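Local coordinates for protein putative NAD dependent dehydrogenase (Micromonospora echinospora, PDB 6NOR) that probably acts as an NAD-dependent oxidoreductase in gentamicin biosynthesis, holding NAD in a Rossmann-type domain, at residues G37-V42 with L113-L118; W307-N310 with V314-D317; A347-S350 with G354-V357; H124-A129 with D336-V341. All coordinates share one frame; numbering follows the deposited sequence.

Contact 1. Residues G37-V42 with L113-L118. With NAD (nicotinamide-adenine-dinucleotide), chain G.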
loop_
_atom_site.group_PDB
_atom_site.type_symbol
_atom_site.label_atom_id
_atom_site.label_comp_id
_atom_site.label_asym_id
_atom_site.label_seq_id
_atom_site.Cartn_x
_atom_site.Cartn_y
_atom_site.Cartn_z
ATOM N N GLY A 37 -9.764 24.959 -20.893
ATOM C CA GLY A 37 -10.345 25.332 -19.615
ATOM C C GLY A 37 -9.371 25.231 -18.443
ATOM O O GLY A 37 -9.299 26.128 -17.612
ATOM N N VAL A 38 -8.629 24.132 -18.370
ATOM C CA VAL A 38 -7.625 23.955 -17.328
ATOM C C VAL A 38 -6.606 25.091 -17.347
ATOM O O VAL A 38 -6.256 25.644 -16.295
ATOM C CB VAL A 38 -6.871 22.617 -17.476
ATOM C CG1 VAL A 38 -5.761 22.487 -16.406
ATOM C CG2 VAL A 38 -7.844 21.451 -17.399
ATOM N N HIS A 39 -6.125 25.428 -18.541
ATOM C CA HIS A 39 -5.126 26.475 -18.666
ATOM C C HIS A 39 -5.716 27.827 -18.294
ATOM O O HIS A 39 -5.071 28.628 -17.621
ATOM C CB HIS A 39 -4.554 26.531 -20.079
ATOM C CG HIS A 39 -3.555 25.467 -20.369
ATOM N ND1 HIS A 39 -2.340 25.400 -19.727
ATOM C CD2 HIS A 39 -3.566 24.449 -21.260
ATOM C CE1 HIS A 39 -1.648 24.381 -20.198
ATOM N NE2 HIS A 39 -2.371 23.785 -21.126
ATOM N N ALA A 40 -6.940 28.076 -18.732
ATOM C CA ALA A 40 -7.658 29.302 -18.377
ATOM C C ALA A 40 -7.776 29.442 -16.869
ATOM O O ALA A 40 -7.655 30.543 -16.330
ATOM C CB ALA A 40 -9.047 29.323 -19.005
ATOM N N GLU A 41 -8.016 28.321 -16.192
ATOM C CA GLU A 41 -8.147 28.353 -14.742
ATOM C C GLU A 41 -6.792 28.544 -14.086
ATOM O O GLU A 41 -6.674 29.261 -13.107
ATOM C CB GLU A 41 -8.819 27.080 -14.224
ATOM C CG GLU A 41 -8.645 26.882 -12.737
ATOM C CD GLU A 41 -9.799 26.159 -12.085
ATOM O OE1 GLU A 41 -9.926 26.259 -10.842
ATOM O OE2 GLU A 41 -10.572 25.492 -12.809
ATOM N N VAL A 42 -5.757 27.918 -14.633
ATOM C CA VAL A 42 -4.421 28.067 -14.072
ATOM C C VAL A 42 -3.882 29.470 -14.326
ATOM O O VAL A 42 -3.301 30.084 -13.448
ATOM C CB VAL A 42 -3.443 27.015 -14.645
ATOM C CG1 VAL A 42 -2.028 27.379 -14.337
ATOM C CG2 VAL A 42 -3.764 25.621 -14.085
ATOM N N LEU A 113 2.409 28.719 -26.065
ATOM C CA LEU A 113 2.443 27.441 -25.380
ATOM C C LEU A 113 1.539 26.501 -26.146
ATOM O O LEU A 113 0.351 26.752 -26.236
ATOM C CB LEU A 113 1.977 27.578 -23.927
ATOM C CG LEU A 113 1.613 26.320 -23.133
ATOM C CD1 LEU A 113 2.749 25.327 -23.139
ATOM C CD2 LEU A 113 1.239 26.650 -21.694
ATOM N N VAL A 114 2.113 25.442 -26.711
ATOM C CA VAL A 114 1.368 24.421 -27.444
ATOM C C VAL A 114 1.200 23.165 -26.622
ATOM O O VAL A 114 2.160 22.639 -26.099
ATOM C CB VAL A 114 2.067 24.011 -28.748
ATOM C CG1 VAL A 114 1.167 23.094 -29.556
ATOM C CG2 VAL A 114 2.471 25.238 -29.545
ATOM N N GLU A 115 -0.027 22.693 -26.499
ATOM C CA GLU A 115 -0.269 21.450 -25.837
ATOM C C GLU A 115 0.459 20.288 -26.520
ATOM O O GLU A 115 0.766 20.339 -27.699
ATOM C CB GLU A 115 -1.756 21.158 -25.778
ATOM C CG GLU A 115 -2.378 21.470 -24.450
ATOM C CD GLU A 115 -1.666 20.794 -23.275
ATOM O OE1 GLU A 115 -1.097 19.691 -23.442
ATOM O OE2 GLU A 115 -1.689 21.375 -22.177
ATOM N N LYS A 116 0.753 19.268 -25.730
ATOM C CA LYS A 116 1.118 17.939 -26.193
ATOM C C LYS A 116 0.042 17.371 -27.134
ATOM O O LYS A 116 -1.143 17.546 -26.892
ATOM C CB LYS A 116 1.291 17.023 -24.974
ATOM C CG LYS A 116 0.635 15.688 -25.189
ATOM C CD LYS A 116 -0.139 15.273 -24.034
ATOM C CE LYS A 116 -1.420 14.563 -24.410
ATOM N NZ LYS A 116 -2.099 14.159 -23.141
ATOM N N PRO A 117 0.448 16.704 -28.221
ATOM C CA PRO A 117 1.824 16.618 -28.711
ATOM C C PRO A 117 2.158 17.881 -29.477
ATOM O O PRO A 117 1.263 18.414 -30.125
ATOM C CB PRO A 117 1.799 15.388 -29.630
ATOM C CG PRO A 117 0.408 15.340 -30.138
ATOM C CD PRO A 117 -0.478 15.912 -29.047
ATOM N N LEU A 118 3.389 18.367 -29.377
ATOM C CA LEU A 118 3.751 19.646 -29.991
ATOM C C LEU A 118 3.242 19.680 -31.429
ATOM O O LEU A 118 2.343 20.435 -31.746
ATOM C CB LEU A 118 5.268 19.875 -29.946
ATOM C CG LEU A 118 5.720 21.224 -30.505
ATOM C CD1 LEU A 118 5.031 22.307 -29.756
ATOM C CD2 LEU A 118 7.238 21.432 -30.438
HETATM P PA NAD G . -11.265 18.958 -26.610
HETATM O O1A NAD G . -11.964 18.149 -27.729
HETATM O O2A NAD G . -11.926 18.839 -25.289
HETATM O O5B NAD G . -11.236 20.473 -27.014
HETATM C C5B NAD G . -10.773 20.825 -28.306
HETATM C C4B NAD G . -11.300 22.261 -28.564
HETATM O O4B NAD G . -10.707 22.800 -29.589
HETATM C C3B NAD G . -12.767 22.186 -28.924
HETATM O O3B NAD G . -13.432 23.120 -28.185
HETATM C C2B NAD G . -12.807 22.541 -30.436
HETATM O O2B NAD G . -14.088 23.208 -30.728
HETATM C C1B NAD G . -11.851 23.373 -30.535
HETATM N N9A NAD G . -11.271 23.441 -31.863
HETATM C C8A NAD G . -11.127 22.483 -32.799
HETATM N N7A NAD G . -10.480 23.032 -33.856
HETATM C C5A NAD G . -10.231 24.312 -33.574
HETATM C C6A NAD G . -9.628 25.308 -34.284
HETATM N N6A NAD G . -9.086 25.222 -35.546
HETATM N N1A NAD G . -9.493 26.516 -33.756
HETATM C C2A NAD G . -9.978 26.778 -32.517
HETATM N N3A NAD G . -10.587 25.791 -31.817
HETATM C C4A NAD G . -10.709 24.565 -32.337
HETATM O O3 NAD G . -9.798 18.457 -26.539
HETATM P PN NAD G . -8.762 18.622 -25.340
HETATM O O1N NAD G . -8.855 19.926 -24.618
HETATM O O2N NAD G . -8.910 17.455 -24.378
HETATM O O5D NAD G . -7.338 18.540 -26.010
HETATM C C5D NAD G . -6.783 19.659 -26.675
HETATM C C4D NAD G . -5.246 19.536 -26.672
HETATM O O4D NAD G . -4.756 19.431 -25.470
HETATM C C3D NAD G . -4.807 18.232 -27.403
HETATM O O3D NAD G . -3.739 18.490 -28.119
HETATM C C2D NAD G . -4.531 17.238 -26.254
HETATM O O2D NAD G . -3.554 16.210 -26.711
HETATM C C1D NAD G . -4.047 17.994 -25.309
HETATM N N1N NAD G . -4.305 17.474 -24.000
HETATM C C2N NAD G . -3.301 17.562 -23.042
HETATM C C3N NAD G . -3.494 17.072 -21.749
HETATM C C7N NAD G . -2.324 17.189 -20.757
HETATM O O7N NAD G . -2.406 16.714 -19.686
HETATM N N7N NAD G . -1.132 17.849 -21.163
HETATM C C4N NAD G . -4.679 16.476 -21.382
HETATM C C5N NAD G . -5.696 16.393 -22.334
HETATM C C6N NAD G . -5.500 16.894 -23.650
#

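Contact 2. Residues W307-N310 with V314-D317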
loop_
_atom_site.group_PDB
_atom_site.type_symbol
_atom_site.label_atom_id
_atom_site.label_comp_id
_atom_site.label_asym_id
_atom_site.label_seq_id
_atom_site.Cartn_x
_atom_site.Cartn_y
_atom_site.Cartn_z
ATOM N N TRP A 307 -5.886 17.964 -8.125
ATOM C CA TRP A 307 -5.425 17.223 -9.286
ATOM C C TRP A 307 -4.691 18.111 -10.296
ATOM O O TRP A 307 -3.754 17.667 -10.942
ATOM C CB TRP A 307 -6.594 16.467 -9.941
ATOM C CG TRP A 307 -7.583 17.272 -10.710
ATOM C CD1 TRP A 307 -8.758 17.802 -10.250
ATOM C CD2 TRP A 307 -7.511 17.608 -12.099
ATOM N NE1 TRP A 307 -9.407 18.466 -11.265
ATOM C CE2 TRP A 307 -8.665 18.355 -12.410
ATOM C CE3 TRP A 307 -6.579 17.351 -13.105
ATOM C CZ2 TRP A 307 -8.908 18.858 -13.685
ATOM C CZ3 TRP A 307 -6.820 17.846 -14.370
ATOM C CH2 TRP A 307 -7.971 18.602 -14.649
ATOM N N ILE A 308 -5.080 19.378 -10.395
ATOM C CA ILE A 308 -4.445 20.280 -11.340
ATOM C C ILE A 308 -3.029 20.637 -10.924
ATOM O O ILE A 308 -2.100 20.499 -11.703
ATOM C CB ILE A 308 -5.250 21.558 -11.513
ATOM C CG1 ILE A 308 -6.627 21.237 -12.099
ATOM C CG2 ILE A 308 -4.514 22.511 -12.412
ATOM C CD1 ILE A 308 -7.488 22.477 -12.395
ATOM N N ARG A 309 -2.863 21.094 -9.695
ATOM C CA ARG A 309 -1.532 21.358 -9.180
ATOM C C ARG A 309 -0.661 20.102 -9.125
ATOM O O ARG A 309 0.511 20.123 -9.471
ATOM C CB ARG A 309 -1.621 21.975 -7.794
ATOM C CG ARG A 309 -0.307 22.501 -7.279
ATOM C CD ARG A 309 -0.464 23.080 -5.871
ATOM N NE ARG A 309 0.735 23.828 -5.532
ATOM C CZ ARG A 309 1.870 23.277 -5.117
ATOM N NH1 ARG A 309 1.959 21.967 -4.952
ATOM N NH2 ARG A 309 2.918 24.040 -4.858
ATOM N N ASN A 310 -1.237 18.995 -8.691
ATOM C CA ASN A 310 -0.455 17.790 -8.543
ATOM C C ASN A 310 -0.068 17.154 -9.873
ATOM O O ASN A 310 0.895 16.413 -9.927
ATOM C CB ASN A 310 -1.194 16.797 -7.664
ATOM C CG ASN A 310 -0.968 17.063 -6.200
ATOM O OD1 ASN A 310 0.071 17.567 -5.830
ATOM N ND2 ASN A 310 -1.926 16.713 -5.360
ATOM N N VAL A 314 0.110 23.886 -12.878
ATOM C CA VAL A 314 0.355 25.156 -12.222
ATOM C C VAL A 314 1.837 25.544 -12.343
ATOM O O VAL A 314 2.160 26.654 -12.726
ATOM C CB VAL A 314 -0.098 25.097 -10.736
ATOM C CG1 VAL A 314 0.330 26.324 -9.972
ATOM C CG2 VAL A 314 -1.588 24.967 -10.665
ATOM N N HIS A 315 2.732 24.615 -12.068
ATOM C CA HIS A 315 4.166 24.885 -12.138
ATOM C C HIS A 315 4.651 25.130 -13.567
ATOM O O HIS A 315 5.472 25.999 -13.804
ATOM C CB HIS A 315 4.954 23.741 -11.500
ATOM C CG HIS A 315 4.799 23.684 -10.015
ATOM N ND1 HIS A 315 3.710 23.097 -9.405
ATOM C CD2 HIS A 315 5.565 24.192 -9.021
ATOM C CE1 HIS A 315 3.819 23.239 -8.095
ATOM N NE2 HIS A 315 4.935 23.896 -7.837
ATOM N N GLN A 316 4.126 24.356 -14.503
ATOM C CA GLN A 316 4.428 24.542 -15.913
ATOM C C GLN A 316 4.071 25.954 -16.380
ATOM O O GLN A 316 4.900 26.665 -16.922
ATOM C CB GLN A 316 3.675 23.518 -16.743
ATOM C CG GLN A 316 3.780 23.717 -18.224
ATOM C CD GLN A 316 2.897 22.741 -18.956
ATOM O OE1 GLN A 316 3.354 21.699 -19.412
ATOM N NE2 GLN A 316 1.622 23.068 -19.061
ATOM N N ASP A 317 2.828 26.348 -16.147
ATOM C CA ASP A 317 2.343 27.627 -16.617
ATOM C C ASP A 317 2.985 28.790 -15.882
ATOM O O ASP A 317 3.137 29.846 -16.450
ATOM C CB ASP A 317 0.832 27.681 -16.514
ATOM C CG ASP A 317 0.168 26.784 -17.539
ATOM O OD1 ASP A 317 0.876 25.908 -18.075
ATOM O OD2 ASP A 317 -1.039 26.952 -17.808
#

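Contact 3. Residues A347-S350 with G354-V357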
loop_
_atom_site.group_PDB
_atom_site.type_symbol
_atom_site.label_atom_id
_atom_site.label_comp_id
_atom_site.label_asym_id
_atom_site.label_seq_id
_atom_site.Cartn_x
_atom_site.Cartn_y
_atom_site.Cartn_z
ATOM N N ALA A 347 9.095 4.762 -32.887
ATOM C CA ALA A 347 8.277 3.724 -32.302
ATOM C C ALA A 347 7.178 3.245 -33.253
ATOM O O ALA A 347 6.965 2.054 -33.396
ATOM C CB ALA A 347 7.675 4.209 -30.992
ATOM N N TYR A 348 6.494 4.167 -33.911
ATOM C CA TYR A 348 5.462 3.801 -34.880
ATOM C C TYR A 348 6.038 3.022 -36.076
ATOM O O TYR A 348 5.410 2.111 -36.606
ATOM C CB TYR A 348 4.723 5.050 -35.386
ATOM C CG TYR A 348 3.605 5.516 -34.477
ATOM C CD1 TYR A 348 2.503 4.698 -34.210
ATOM C CD2 TYR A 348 3.644 6.775 -33.881
ATOM C CE1 TYR A 348 1.478 5.133 -33.386
ATOM C CE2 TYR A 348 2.621 7.219 -33.065
ATOM C CZ TYR A 348 1.546 6.404 -32.819
ATOM O OH TYR A 348 0.541 6.848 -31.997
ATOM N N ARG A 349 7.234 3.378 -36.501
ATOM C CA ARG A 349 7.878 2.608 -37.554
ATOM C C ARG A 349 8.199 1.193 -37.095
ATOM O O ARG A 349 7.919 0.239 -37.807
ATOM C CB ARG A 349 9.143 3.307 -38.031
ATOM C CG ARG A 349 8.839 4.426 -39.000
ATOM C CD ARG A 349 10.077 5.221 -39.272
ATOM N NE ARG A 349 11.181 4.341 -39.628
ATOM C CZ ARG A 349 12.456 4.687 -39.520
ATOM N NH1 ARG A 349 12.767 5.895 -39.051
ATOM N NH2 ARG A 349 13.409 3.830 -39.873
ATOM N N SER A 350 8.773 1.072 -35.899
ATOM C CA SER A 350 9.086 -0.226 -35.310
ATOM C C SER A 350 7.866 -1.110 -35.173
ATOM O O SER A 350 7.930 -2.301 -35.427
ATOM C CB SER A 350 9.737 -0.038 -33.941
ATOM O OG SER A 350 9.913 -1.276 -33.285
ATOM N N GLY A 354 7.961 -4.577 -37.353
ATOM C CA GLY A 354 8.358 -5.671 -36.483
ATOM C C GLY A 354 9.857 -5.764 -36.312
ATOM O O GLY A 354 10.423 -6.848 -36.261
ATOM N N ARG A 355 10.498 -4.611 -36.210
ATOM C CA ARG A 355 11.936 -4.556 -36.153
ATOM C C ARG A 355 12.390 -3.413 -35.248
ATOM O O ARG A 355 11.696 -2.428 -35.078
ATOM C CB ARG A 355 12.517 -4.370 -37.558
ATOM C CG ARG A 355 12.752 -2.921 -37.896
ATOM C CD ARG A 355 13.445 -2.722 -39.231
ATOM N NE ARG A 355 13.938 -1.349 -39.393
ATOM C CZ ARG A 355 13.216 -0.342 -39.880
ATOM N NH1 ARG A 355 11.958 -0.539 -40.249
ATOM N NH2 ARG A 355 13.750 0.867 -39.993
ATOM N N LYS A 356 13.573 -3.555 -34.677
ATOM C CA LYS A 356 14.192 -2.492 -33.918
ATOM C C LYS A 356 14.557 -1.356 -34.879
ATOM O O LYS A 356 15.040 -1.614 -35.971
ATOM C CB LYS A 356 15.424 -3.019 -33.190
ATOM C CG LYS A 356 16.147 -1.994 -32.348
ATOM C CD LYS A 356 17.585 -2.419 -32.072
ATOM C CE LYS A 356 17.663 -3.458 -30.982
ATOM N NZ LYS A 356 18.966 -4.188 -31.022
ATOM N N VAL A 357 14.320 -0.110 -34.474
ATOM C CA VAL A 357 14.651 1.055 -35.301
ATOM C C VAL A 357 15.786 1.839 -34.644
ATOM O O VAL A 357 15.658 2.311 -33.520
ATOM C CB VAL A 357 13.392 1.957 -35.532
ATOM C CG1 VAL A 357 13.749 3.282 -36.180
ATOM C CG2 VAL A 357 12.343 1.223 -36.387
#

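Contact 4. Residues H124-A129 with D336-V341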
loop_
_atom_site.group_PDB
_atom_site.type_symbol
_atom_site.label_atom_id
_atom_site.label_comp_id
_atom_site.label_asym_id
_atom_site.label_seq_id
_atom_site.Cartn_x
_atom_site.Cartn_y
_atom_site.Cartn_z
ATOM N N HIS A 124 8.354 19.408 -38.666
ATOM C CA HIS A 124 7.528 20.475 -38.122
ATOM C C HIS A 124 8.046 20.977 -36.793
ATOM O O HIS A 124 7.965 22.152 -36.508
ATOM C CB HIS A 124 6.098 20.001 -37.946
ATOM C CG HIS A 124 5.366 19.817 -39.231
ATOM N ND1 HIS A 124 4.171 19.138 -39.318
ATOM C CD2 HIS A 124 5.667 20.215 -40.487
ATOM C CE1 HIS A 124 3.764 19.133 -40.574
ATOM N NE2 HIS A 124 4.657 19.774 -41.303
ATOM N N ALA A 125 8.593 20.081 -35.986
ATOM C CA ALA A 125 9.037 20.468 -34.652
ATOM C C ALA A 125 10.306 21.280 -34.746
ATOM O O ALA A 125 10.423 22.309 -34.108
ATOM C CB ALA A 125 9.257 19.239 -33.757
ATOM N N ARG A 126 11.258 20.811 -35.536
ATOM C CA ARG A 126 12.492 21.559 -35.725
ATOM C C ARG A 126 12.228 22.922 -36.370
ATOM O O ARG A 126 12.860 23.906 -36.020
ATOM C CB ARG A 126 13.489 20.767 -36.576
ATOM C CG ARG A 126 13.966 19.501 -35.931
ATOM C CD ARG A 126 14.992 18.816 -36.805
ATOM N NE ARG A 126 15.621 17.664 -36.176
ATOM C CZ ARG A 126 16.794 17.690 -35.556
ATOM N NH1 ARG A 126 17.466 18.822 -35.443
ATOM N NH2 ARG A 126 17.285 16.578 -35.029
ATOM N N GLN A 127 11.276 22.971 -37.295
ATOM C CA GLN A 127 10.996 24.196 -38.043
ATOM C C GLN A 127 10.199 25.200 -37.244
ATOM O O GLN A 127 10.420 26.405 -37.349
ATOM C CB GLN A 127 10.283 23.843 -39.347
ATOM C CG GLN A 127 11.235 23.085 -40.255
ATOM C CD GLN A 127 10.555 22.393 -41.395
ATOM O OE1 GLN A 127 9.577 22.880 -41.930
ATOM N NE2 GLN A 127 11.082 21.255 -41.784
ATOM N N LEU A 128 9.277 24.712 -36.436
ATOM C CA LEU A 128 8.562 25.581 -35.515
ATOM C C LEU A 128 9.532 26.183 -34.499
ATOM O O LEU A 128 9.498 27.370 -34.198
ATOM C CB LEU A 128 7.494 24.797 -34.800
ATOM C CG LEU A 128 6.190 25.472 -34.432
ATOM C CD1 LEU A 128 5.658 26.249 -35.597
ATOM C CD2 LEU A 128 5.209 24.380 -34.035
ATOM N N ALA A 129 10.420 25.349 -33.983
ATOM C CA ALA A 129 11.401 25.825 -33.042
ATOM C C ALA A 129 12.338 26.859 -33.668
ATOM O O ALA A 129 12.627 27.878 -33.056
ATOM C CB ALA A 129 12.179 24.670 -32.481
ATOM N N ASP A 336 13.803 19.275 -26.183
ATOM C CA ASP A 336 13.212 18.127 -25.526
ATOM C C ASP A 336 11.996 17.637 -26.313
ATOM O O ASP A 336 11.802 16.434 -26.501
ATOM C CB ASP A 336 12.838 18.456 -24.077
ATOM C CG ASP A 336 14.044 18.848 -23.237
ATOM O OD1 ASP A 336 14.920 17.987 -23.026
ATOM O OD2 ASP A 336 14.107 20.003 -22.758
ATOM N N ALA A 337 11.190 18.566 -26.803
ATOM C CA ALA A 337 10.041 18.165 -27.599
ATOM C C ALA A 337 10.473 17.457 -28.892
ATOM O O ALA A 337 9.875 16.450 -29.279
ATOM C CB ALA A 337 9.177 19.360 -27.913
ATOM N N VAL A 338 11.509 17.972 -29.556
ATOM C CA VAL A 338 12.018 17.333 -30.760
ATOM C C VAL A 338 12.470 15.901 -30.459
ATOM O O VAL A 338 12.220 14.984 -31.233
ATOM C CB VAL A 338 13.206 18.135 -31.373
ATOM C CG1 VAL A 338 13.918 17.325 -32.414
ATOM C CG2 VAL A 338 12.721 19.421 -31.985
ATOM N N ALA A 339 13.134 15.702 -29.326
ATOM C CA ALA A 339 13.585 14.370 -28.990
ATOM C C ALA A 339 12.391 13.425 -28.786
ATOM O O ALA A 339 12.427 12.281 -29.210
ATOM C CB ALA A 339 14.466 14.406 -27.760
ATOM N N VAL A 340 11.325 13.912 -28.156
ATOM C CA VAL A 340 10.143 13.079 -27.940
ATOM C C VAL A 340 9.469 12.748 -29.267
ATOM O O VAL A 340 9.081 11.611 -29.503
ATOM C CB VAL A 340 9.118 13.759 -27.013
ATOM C CG1 VAL A 340 7.836 12.981 -26.993
ATOM C CG2 VAL A 340 9.673 13.904 -25.613
ATOM N N VAL A 341 9.328 13.748 -30.137
ATOM C CA VAL A 341 8.649 13.533 -31.410
ATOM C C VAL A 341 9.359 12.459 -32.254
ATOM O O VAL A 341 8.707 11.625 -32.870
ATOM C CB VAL A 341 8.526 14.850 -32.233
ATOM C CG1 VAL A 341 7.986 14.567 -33.608
ATOM C CG2 VAL A 341 7.608 15.849 -31.527
#

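Contact 1. Residues G37-V42 with L113-L118
Glu-115 spans the gap between His-39 and the bound NAD, and each part of its side chain has a partner. CB and CG lie along the nicotinamide ribose, CG being 3.3 Å from NAD O4D. A bend at the second torsion (chi2 -54°) then turns the carboxylate toward the nicotinamide, placing CD 3.6 Å from NAD C2N. At the tip the two oxygens divide the work. OE1 accepts the carboxamide nitrogen NAD N7N at 2.9 Å, while OE2 accepts His-39 NE2 at 2.7 Å in a nearly straight bond (166°). That donor reaches the lone pair of OE2 that points away from OE1, and the carboxylate oxygen lies close to the imidazole plane. An alanine here would remove both acceptors, is likely to leave His-39 NE2 without its mate and would probably let the carboxamide turn. Leu-113 CD2 packs on His-39 CE1 at 4.0 Å. Glu-115, Lys-116 and Pro-117, with a cis peptide before the proline, form the Glu-Lys-Pro signature of this oxidoreductase family; Lys-116 O accepts NAD O2D. Helix 34-44 supplies the histidine, whose ND1 bonds Asp-317 on helix 313-326, and strand 111-114 of the parallel sheet leads into the glutamate.

Contact 2. Residues W307-N310 with V314-D317
Arg-309, which meets His-315 across the contact, forms a salt bridge through NH1 with Glu-306 OE1 of the second subunit, while one face of its guanidinium receives the edge of the His-315 ring. The evidence for the second is geometric. His-315 CE1 stands 3.4 Å above the guanidinium plane, displaced toward its rim, and the two planes are 79° apart, so the imidazole stands edge-on over that face. The nearest pair is Arg-309 NH2 and His-315 CE1 at 3.5 Å, with no hydrogen bond between the side chains. Arg-309 gets there by holding CG anti to its backbone nitrogen (chi1 -170°) and keeping the chain extended as far as NE. A leucine in its place would lose the cation, and Glu-306 of the second subunit would probably be left without its mate while His-315 lost the flat surface it meets. Nearer the backbone the contact is apolar. Val-314 CG2 is 3.9 Å from Arg-309 CA and 4.2 Å from Ile-308 CG2, filling the corner where the chain turns from one helix into the next. Within helix 313-326, Gln-316 NE2 donates to Asp-317 OD1 at 3.1 Å, nearly straight at 169°, which helps fix the rotation of the carboxylate. The short helix 307-310 and the start of helix 313-326 thus form a bend at a subunit interface; Ile-308 and Asp-317 also pack on Val-42 of helix 34-44, and Pro-149 of helix 149-157 borders Arg-309 and His-315.

Contact 3. Residues A347-S350 with G354-V357
Val-357 sets its two methyl groups against two arginines and a serine. CG1 lies over one face of the Arg-349 guanidinium, 3.6 Å above its plane and off toward the rim. CG2 sits over the centre of the Arg-355 guanidinium and also reaches Ser-350, 3.8 Å from its CB. The arginines meet edge to edge with planes 39° apart; their NH2 atoms, both donors, are placed 3.0 Å from each other, a like-charge approach that is doubtful in detail. Arg-355 NH1 has its own counter-ion in Asp-353. Ser-350, with OG anti to its backbone nitrogen (chi1 173°), points the hydroxyl at Arg-355 O, 2.8 Å away and above that carbonyl's plane rather than on a lone pair. The same OG is bonded to Ala-220 N of strand 215-223. Ser-350 O, in turn, accepts Gly-354 N at 3.0 Å, and the positive phi of Gly-354 (74°) turns the chain out of helix 334-353. Backbone bonds from Gly-354 and Lys-356 reach the third subunit. Serine and backbone bonds thus fix the helix exit toward strand 357-358; Asp-353 probably offsets the charge of Arg-355, while Val-357 covers a face of each guanidinium.

Contact 4. Residues H124-A129 with D336-V341
Two nearly antiparallel helices meet here, helix 122-134 and helix 334-353, through Ala-125 and Arg-126 on one and Val-338 and Val-341 on the other. The short segments have axes 9.4 Å apart at closest approach and N-to-C directions 168° apart. The alpha carbons of Ala-125 and Val-338 come within 5.8 Å, the alanine offering only a methyl, and no hydrogen bond crosses the contact. Val-338 is the central side chain. Its CG2, anti to its own carbonyl carbon, touches Ala-125 CB at 3.9 Å and lies 4.1 Å from Arg-126 N, against the helix backbone. Helix 122-134 is the connection that carries the chain from strand 111-114 to strand 139-141 in the parallel sheet, a beta-alpha-beta crossover of the Rossmann fold, so the valine packs a helix from the C-terminal part of the chain onto the outside of the nucleotide-binding domain. The other methyl serves Arg-126: Val-338 CG1 is 4.1 Å from Arg-126 CG and stands 4.0 Å above one face of the guanidinium, offset toward its rim. Arg-126 runs extended from CG to NE, crossing the valine at about a right angle, and its end makes a long, weak ion pair with Glu-342. One turn further along helix 334-353, Val-341 CG2 approaches Ala-125 CB more loosely, at 4.4 Å; Val-341 also touches Trp-200 of helix 199-209.

Overall arrangement
Along the chain contact 1 closes first; contact 4, opened by helix 122-134, closes on helix 334-353 only after contact 2 is completed, and contact 3 comes last. Contacts 1 and 2, centres about 11 Å apart, are neighbours: Val-42 CG2 packs on Ile-308 CG2 at 3.6 Å, so the interface bend adjoins the NAD site along helix 34-44, and Tyr-313 of helix 313-326 itself binds NAD. Contacts 1 and 4 have centres about 17 Å apart and touch where Leu-118 CD2 meets Ala-337 CB. Helix 334-353 carries contacts 4 and 3, centres about 20 Å apart, running from the parallel sheet's domain to the mixed sheet. Contacts 2 and 3 lie on opposite sides of the chain's centre.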